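Local coordinates for protein pentafunctional AROM polypeptide (Schizosaccharomyces pombe, PDB 5SWV) that probably catalyses the dehydration of 3-dehydroquinate and the reduction of 3-dehydroshikimate to shikimate, two steps of aromatic amino acid biosynthesis, at residues L102-L116 against I125-W139. Residues are numbered along the deposited sequence; the frame is centred on the assembly and turned at random.
Sequences LSAMRYGCDFVDVEL and ILYQHKGYTKLIMSW
A beta-alpha-beta unit of the type I dehydroquinase TIM barrel brings strand 111-115 beside strand 134-139, parallel at 30°, with helices 94-106 and 120-128 packed outside. Phe111, Asp113 and Glu115 share the barrel's inner face with Lys134, Ile136 and Ser138; Val112 and Val114 turn with Leu135 and Met137 toward the helices. Backbone bonds alternate along the pair, from Lys134 N to Asp110 O, nearly straight at 178°, to Leu116 N on Ser138 O. On the helix side, beta-branched Val114 fills the layer between sheet and helix: its CB lies 3.5 Å from Met137 CE, the two side chains running side by side, while its CG1 meets Leu126 CD1. Leu126 also reaches the neighbouring helix, where its CD2 packs 3.8 Å from Leu102 CG. Unbranched Met105 lies along the C-terminal end of helix 120-128, SD against Lys130 CA and CE near the carbonyl oxygens of Leu126 and His129. Thr133 joins the loops before the strands. With OG1 beside its own backbone N (chi1 -57°), it donates to Cys109 O in the carbonyl plane, at 2.7 Å; a water lies within hydrogen-bonding distance of Thr133 OG1, Met105 O and Lys130 O, though its two protons cannot serve all three at once. The methyl CG2 of Thr133 is left to pack on Val112 CG2, 3.6 Å away. Inside the barrel Arg81 forms salt bridges to Asp113 and Glu115, whose OE1 bonds Thr82 OG1. Small enough to fit beside this cluster, Ser138 gives its OG proton to the syn lone pair of Asp113 OD1, 2.6 Å away.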
loop_
_atom_site.group_PDB
_atom_site.type_symbol
_atom_site.label_atom_id
_atom_site.label_comp_id
_atom_site.label_asym_id
_atom_site.label_seq_id
_atom_site.Cartn_x
_atom_site.Cartn_y
_atom_site.Cartn_z
ATOM N N LEU A 102 11.135 9.795 -22.253
ATOM C CA LEU A 102 11.924 8.630 -22.658
ATOM C C LEU A 102 12.779 8.098 -21.529
ATOM O O LEU A 102 12.887 6.887 -21.327
ATOM C CB LEU A 102 12.828 8.983 -23.827
ATOM C CG LEU A 102 12.130 9.137 -25.177
ATOM C CD1 LEU A 102 13.090 9.670 -26.239
ATOM C CD2 LEU A 102 11.491 7.832 -25.631
ATOM N N SER A 103 13.405 9.014 -20.805
ATOM C CA SER A 103 14.224 8.647 -19.655
ATOM C C SER A 103 13.416 7.925 -18.564
ATOM O O SER A 103 13.882 6.932 -17.974
ATOM C CB SER A 103 14.901 9.888 -19.091
ATOM O OG SER A 103 15.310 9.665 -17.769
ATOM N N ALA A 104 12.209 8.423 -18.319
ATOM C CA ALA A 104 11.315 7.857 -17.327
ATOM C C ALA A 104 10.928 6.419 -17.630
ATOM O O ALA A 104 10.769 5.599 -16.714
ATOM C CB ALA A 104 10.066 8.707 -17.213
ATOM N N MET A 105 10.761 6.126 -18.910
ATOM C CA MET A 105 10.421 4.781 -19.348
ATOM C C MET A 105 11.656 3.887 -19.212
ATOM O O MET A 105 11.543 2.730 -18.810
ATOM C CB MET A 105 9.836 4.799 -20.774
ATOM C CG MET A 105 8.510 5.564 -20.821
ATOM S SD MET A 105 7.671 5.922 -22.387
ATOM C CE MET A 105 9.014 6.035 -23.553
ATOM N N ARG A 106 12.832 4.439 -19.494
ATOM C CA ARG A 106 14.074 3.697 -19.297
ATOM C C ARG A 106 14.282 3.260 -17.846
ATOM O O ARG A 106 14.768 2.160 -17.633
ATOM C CB ARG A 106 15.307 4.460 -19.817
ATOM C CG ARG A 106 15.723 4.058 -21.225
ATOM C CD ARG A 106 16.954 4.814 -21.697
ATOM N NE ARG A 106 16.626 6.209 -22.027
ATOM C CZ ARG A 106 17.230 7.308 -21.547
ATOM N NH1 ARG A 106 18.253 7.240 -20.687
ATOM N NH2 ARG A 106 16.802 8.513 -21.949
ATOM N N TYR A 107 13.927 4.081 -16.850
ATOM C CA TYR A 107 14.049 3.614 -15.445
ATOM C C TYR A 107 12.744 3.068 -14.837
ATOM O O TYR A 107 12.581 3.057 -13.623
ATOM C CB TYR A 107 14.800 4.607 -14.509
ATOM C CG TYR A 107 14.377 6.062 -14.513
ATOM C CD1 TYR A 107 13.121 6.462 -14.015
ATOM C CD2 TYR A 107 15.248 7.062 -14.973
ATOM C CE1 TYR A 107 12.740 7.812 -14.008
ATOM C CE2 TYR A 107 14.864 8.411 -14.963
ATOM C CZ TYR A 107 13.611 8.779 -14.485
ATOM O OH TYR A 107 13.240 10.093 -14.488
ATOM N N GLY A 108 11.836 2.577 -15.682
ATOM C CA GLY A 108 10.686 1.776 -15.237
ATOM C C GLY A 108 9.584 2.470 -14.441
ATOM O O GLY A 108 9.060 1.888 -13.484
ATOM N N CYS A 109 9.229 3.700 -14.824
ATOM C CA CYS A 109 8.009 4.326 -14.325
ATOM C C CYS A 109 6.841 3.486 -14.812
ATOM O O CYS A 109 6.859 2.998 -15.948
ATOM C CB CYS A 109 7.860 5.774 -14.805
ATOM S SG CYS A 109 8.913 6.949 -13.912
ATOM N N ASP A 110 5.835 3.324 -13.953
ATOM C CA ASP A 110 4.677 2.479 -14.256
ATOM C C ASP A 110 3.798 3.110 -15.317
ATOM O O ASP A 110 3.349 2.418 -16.235
ATOM C CB ASP A 110 3.870 2.205 -13.002
ATOM C CG ASP A 110 4.701 1.563 -11.924
ATOM O OD1 ASP A 110 5.507 2.285 -11.289
ATOM O OD2 ASP A 110 4.545 0.338 -11.724
ATOM N N PHE A 111 3.579 4.424 -15.195
ATOM C CA PHE A 111 2.844 5.206 -16.192
ATOM C C PHE A 111 3.593 6.483 -16.575
ATOM O O PHE A 111 4.382 7.009 -15.798
ATOM C CB PHE A 111 1.486 5.654 -15.645
ATOM C CG PHE A 111 0.635 4.554 -15.101
ATOM C CD1 PHE A 111 0.738 4.175 -13.772
ATOM C CD2 PHE A 111 -0.317 3.942 -15.894
ATOM C CE1 PHE A 111 -0.073 3.180 -13.249
ATOM C CE2 PHE A 111 -1.132 2.943 -15.383
ATOM C CZ PHE A 111 -1.011 2.559 -14.059
ATOM N N VAL A 112 3.301 6.987 -17.768
ATOM C CA VAL A 112 3.719 8.322 -18.198
ATOM C C VAL A 112 2.490 9.027 -18.771
ATOM O O VAL A 112 1.760 8.452 -19.580
ATOM C CB VAL A 112 4.837 8.257 -19.272
ATOM C CG1 VAL A 112 5.111 9.627 -19.885
ATOM C CG2 VAL A 112 6.124 7.705 -18.673
ATOM N N ASP A 113 2.264 10.265 -18.337
ATOM C CA ASP A 113 1.228 11.107 -18.911
ATOM C C ASP A 113 1.797 11.790 -20.129
ATOM O O ASP A 113 2.790 12.544 -20.029
ATOM C CB ASP A 113 0.749 12.161 -17.907
ATOM C CG ASP A 113 -0.534 12.877 -18.364
ATOM O OD1 ASP A 113 -0.501 13.614 -19.386
ATOM O OD2 ASP A 113 -1.574 12.731 -17.682
ATOM N N VAL A 114 1.167 11.538 -21.270
ATOM C CA VAL A 114 1.576 12.133 -22.518
ATOM C C VAL A 114 0.436 13.006 -23.020
ATOM O O VAL A 114 -0.605 12.505 -23.408
ATOM C CB VAL A 114 1.916 11.045 -23.545
ATOM C CG1 VAL A 114 2.329 11.653 -24.878
ATOM C CG2 VAL A 114 3.014 10.143 -23.007
ATOM N N GLU A 115 0.644 14.318 -23.008
ATOM C CA GLU A 115 -0.358 15.274 -23.479
ATOM C C GLU A 115 -0.607 15.168 -24.968
ATOM O O GLU A 115 0.332 15.070 -25.778
ATOM C CB GLU A 115 0.064 16.706 -23.180
ATOM C CG GLU A 115 0.077 17.035 -21.700
ATOM C CD GLU A 115 0.401 18.490 -21.435
ATOM O OE1 GLU A 115 0.638 19.240 -22.408
ATOM O OE2 GLU A 115 0.421 18.902 -20.256
ATOM N N LEU A 116 -1.880 15.254 -25.329
ATOM C CA LEU A 116 -2.285 15.174 -26.725
ATOM C C LEU A 116 -2.015 16.502 -27.486
ATOM O O LEU A 116 -2.386 16.643 -28.650
ATOM C CB LEU A 116 -3.763 14.739 -26.799
ATOM C CG LEU A 116 -4.002 13.296 -26.308
ATOM C CD1 LEU A 116 -5.367 13.062 -25.682
ATOM C CD2 LEU A 116 -3.799 12.309 -27.437
ATOM N N ILE A 125 7.065 8.275 -31.201
ATOM C CA ILE A 125 8.383 7.944 -30.668
ATOM C C ILE A 125 8.294 7.476 -29.208
ATOM O O ILE A 125 8.954 6.514 -28.830
ATOM C CB ILE A 125 9.334 9.132 -30.783
ATOM C CG1 ILE A 125 9.711 9.342 -32.248
ATOM C CG2 ILE A 125 10.593 8.919 -29.950
ATOM C CD1 ILE A 125 10.269 10.725 -32.542
ATOM N N LEU A 126 7.494 8.156 -28.392
ATOM C CA LEU A 126 7.320 7.742 -27.003
ATOM C C LEU A 126 6.604 6.410 -26.942
ATOM O O LEU A 126 6.957 5.562 -26.134
ATOM C CB LEU A 126 6.544 8.776 -26.193
ATOM C CG LEU A 126 7.214 10.147 -26.004
ATOM C CD1 LEU A 126 6.202 11.191 -25.520
ATOM C CD2 LEU A 126 8.408 10.061 -25.061
ATOM N N TYR A 127 5.598 6.223 -27.792
ATOM C CA TYR A 127 4.892 4.934 -27.882
ATOM C C TYR A 127 5.849 3.803 -28.279
ATOM O O TYR A 127 5.902 2.777 -27.608
ATOM C CB TYR A 127 3.713 5.029 -28.864
ATOM C CG TYR A 127 3.045 3.710 -29.147
ATOM C CD1 TYR A 127 2.166 3.147 -28.231
ATOM C CD2 TYR A 127 3.295 3.016 -30.334
ATOM C CE1 TYR A 127 1.554 1.936 -28.484
ATOM C CE2 TYR A 127 2.683 1.801 -30.594
ATOM C CZ TYR A 127 1.818 1.272 -29.661
ATOM O OH TYR A 127 1.211 0.072 -29.892
ATOM N N GLN A 128 6.634 4.013 -29.334
ATOM C CA GLN A 128 7.609 3.008 -29.776
ATOM C C GLN A 128 8.590 2.588 -28.661
ATOM O O GLN A 128 9.017 1.452 -28.644
ATOM C CB GLN A 128 8.377 3.467 -31.032
ATOM C CG GLN A 128 7.537 3.682 -32.299
ATOM C CD GLN A 128 6.698 2.470 -32.730
ATOM O OE1 GLN A 128 7.086 1.325 -32.540
ATOM N NE2 GLN A 128 5.544 2.733 -33.326
ATOM N N HIS A 129 8.912 3.476 -27.719
ATOM C CA HIS A 129 9.873 3.163 -26.656
ATOM C C HIS A 129 9.248 2.824 -25.311
ATOM O O HIS A 129 9.957 2.736 -24.322
ATOM C CB HIS A 129 10.854 4.320 -26.495
ATOM C CG HIS A 129 11.711 4.547 -27.701
ATOM N ND1 HIS A 129 11.212 5.059 -28.883
ATOM C CD2 HIS A 129 13.028 4.311 -27.916
ATOM C CE1 HIS A 129 12.185 5.129 -29.774
ATOM N NE2 HIS A 129 13.297 4.681 -29.213
ATOM N N LYS A 130 7.944 2.583 -25.260
ATOM C CA LYS A 130 7.283 2.487 -23.967
ATOM C C LYS A 130 7.747 1.330 -23.110
ATOM O O LYS A 130 7.878 1.498 -21.903
ATOM C CB LYS A 130 5.762 2.487 -24.102
ATOM C CG LYS A 130 5.126 1.233 -24.670
ATOM C CD LYS A 130 3.751 1.582 -25.233
ATOM C CE LYS A 130 2.759 0.428 -25.241
ATOM N NZ LYS A 130 1.381 1.004 -25.078
ATOM N N GLY A 131 8.020 0.173 -23.714
ATOM C CA GLY A 131 8.357 -1.033 -22.940
ATOM C C GLY A 131 7.193 -1.461 -22.057
ATOM O O GLY A 131 6.081 -1.631 -22.544
ATOM N N TYR A 132 7.433 -1.589 -20.758
ATOM C CA TYR A 132 6.373 -1.961 -19.809
ATOM C C TYR A 132 5.563 -0.793 -19.280
ATOM O O TYR A 132 4.439 -0.985 -18.799
ATOM C CB TYR A 132 6.957 -2.763 -18.648
ATOM C CG TYR A 132 7.493 -4.088 -19.121
ATOM C CD1 TYR A 132 6.661 -4.979 -19.826
ATOM C CD2 TYR A 132 8.833 -4.454 -18.904
ATOM C CE1 TYR A 132 7.138 -6.193 -20.285
ATOM C CE2 TYR A 132 9.320 -5.675 -19.361
ATOM C CZ TYR A 132 8.464 -6.539 -20.047
ATOM O OH TYR A 132 8.904 -7.759 -20.512
ATOM N N THR A 133 6.128 0.409 -19.374
ATOM C CA THR A 133 5.429 1.630 -19.005
ATOM C C THR A 133 4.126 1.781 -19.773
ATOM O O THR A 133 4.073 1.548 -20.977
ATOM C CB THR A 133 6.311 2.853 -19.276
ATOM O OG1 THR A 133 7.549 2.712 -18.561
ATOM C CG2 THR A 133 5.621 4.123 -18.843
ATOM N N LYS A 134 3.077 2.152 -19.058
ATOM C CA LYS A 134 1.766 2.398 -19.665
ATOM C C LYS A 134 1.591 3.880 -19.979
ATOM O O LYS A 134 1.952 4.732 -19.167
ATOM C CB LYS A 134 0.654 2.001 -18.702
ATOM C CG LYS A 134 0.698 0.569 -18.229
ATOM C CD LYS A 134 0.403 -0.391 -19.359
ATOM C CE LYS A 134 0.149 -1.765 -18.786
ATOM N NZ LYS A 134 0.338 -2.775 -19.843
ATOM N N LEU A 135 1.007 4.183 -21.128
ATOM C CA LEU A 135 0.767 5.567 -21.503
ATOM C C LEU A 135 -0.637 6.050 -21.127
ATOM O O LEU A 135 -1.636 5.361 -21.394
ATOM C CB LEU A 135 1.002 5.752 -22.985
ATOM C CG LEU A 135 2.400 5.421 -23.480
ATOM C CD1 LEU A 135 2.524 5.939 -24.894
ATOM C CD2 LEU A 135 3.509 6.006 -22.607
ATOM N N ILE A 136 -0.680 7.215 -20.469
ATOM C CA ILE A 136 -1.918 7.933 -20.183
ATOM C C ILE A 136 -1.946 9.118 -21.141
ATOM O O ILE A 136 -1.162 10.056 -21.019
ATOM C CB ILE A 136 -2.038 8.434 -18.718
ATOM C CG1 ILE A 136 -1.788 7.296 -17.717
ATOM C CG2 ILE A 136 -3.432 9.015 -18.477
ATOM C CD1 ILE A 136 -1.951 7.682 -16.254
ATOM N N MET A 137 -2.840 9.042 -22.111
ATOM C CA MET A 137 -3.028 10.114 -23.053
ATOM C C MET A 137 -4.043 11.080 -22.465
ATOM O O MET A 137 -5.165 10.682 -22.161
ATOM C CB MET A 137 -3.505 9.558 -24.394
ATOM C CG MET A 137 -2.515 8.591 -25.021
ATOM S SD MET A 137 -1.061 9.465 -25.609
ATOM C CE MET A 137 0.183 8.380 -24.987
ATOM N N SER A 138 -3.642 12.344 -22.329
ATOM C CA SER A 138 -4.391 13.324 -21.568
ATOM C C SER A 138 -4.695 14.573 -22.382
ATOM O O SER A 138 -3.857 15.029 -23.145
ATOM C CB SER A 138 -3.587 13.722 -20.334
ATOM O OG SER A 138 -2.559 14.635 -20.682
ATOM N N TRP A 139 -5.888 15.128 -22.195
ATOM C CA TRP A 139 -6.182 16.484 -22.631
ATOM C C TRP A 139 -7.080 17.196 -21.626
ATOM O O TRP A 139 -8.020 16.609 -21.098
ATOM C CB TRP A 139 -6.832 16.496 -24.007
ATOM C CG TRP A 139 -7.033 17.885 -24.527
ATOM C CD1 TRP A 139 -8.162 18.641 -24.416
ATOM C CD2 TRP A 139 -6.068 18.704 -25.196
ATOM N NE1 TRP A 139 -7.973 19.874 -24.994
ATOM C CE2 TRP A 139 -6.699 19.939 -25.491
ATOM C CE3 TRP A 139 -4.737 18.512 -25.599
ATOM C CZ2 TRP A 139 -6.045 20.984 -26.161
ATOM C CZ3 TRP A 139 -4.084 19.566 -26.281
ATOM C CH2 TRP A 139 -4.746 20.783 -26.545
HETATM O O HOH W 1 9.511 1.060 -19.420
#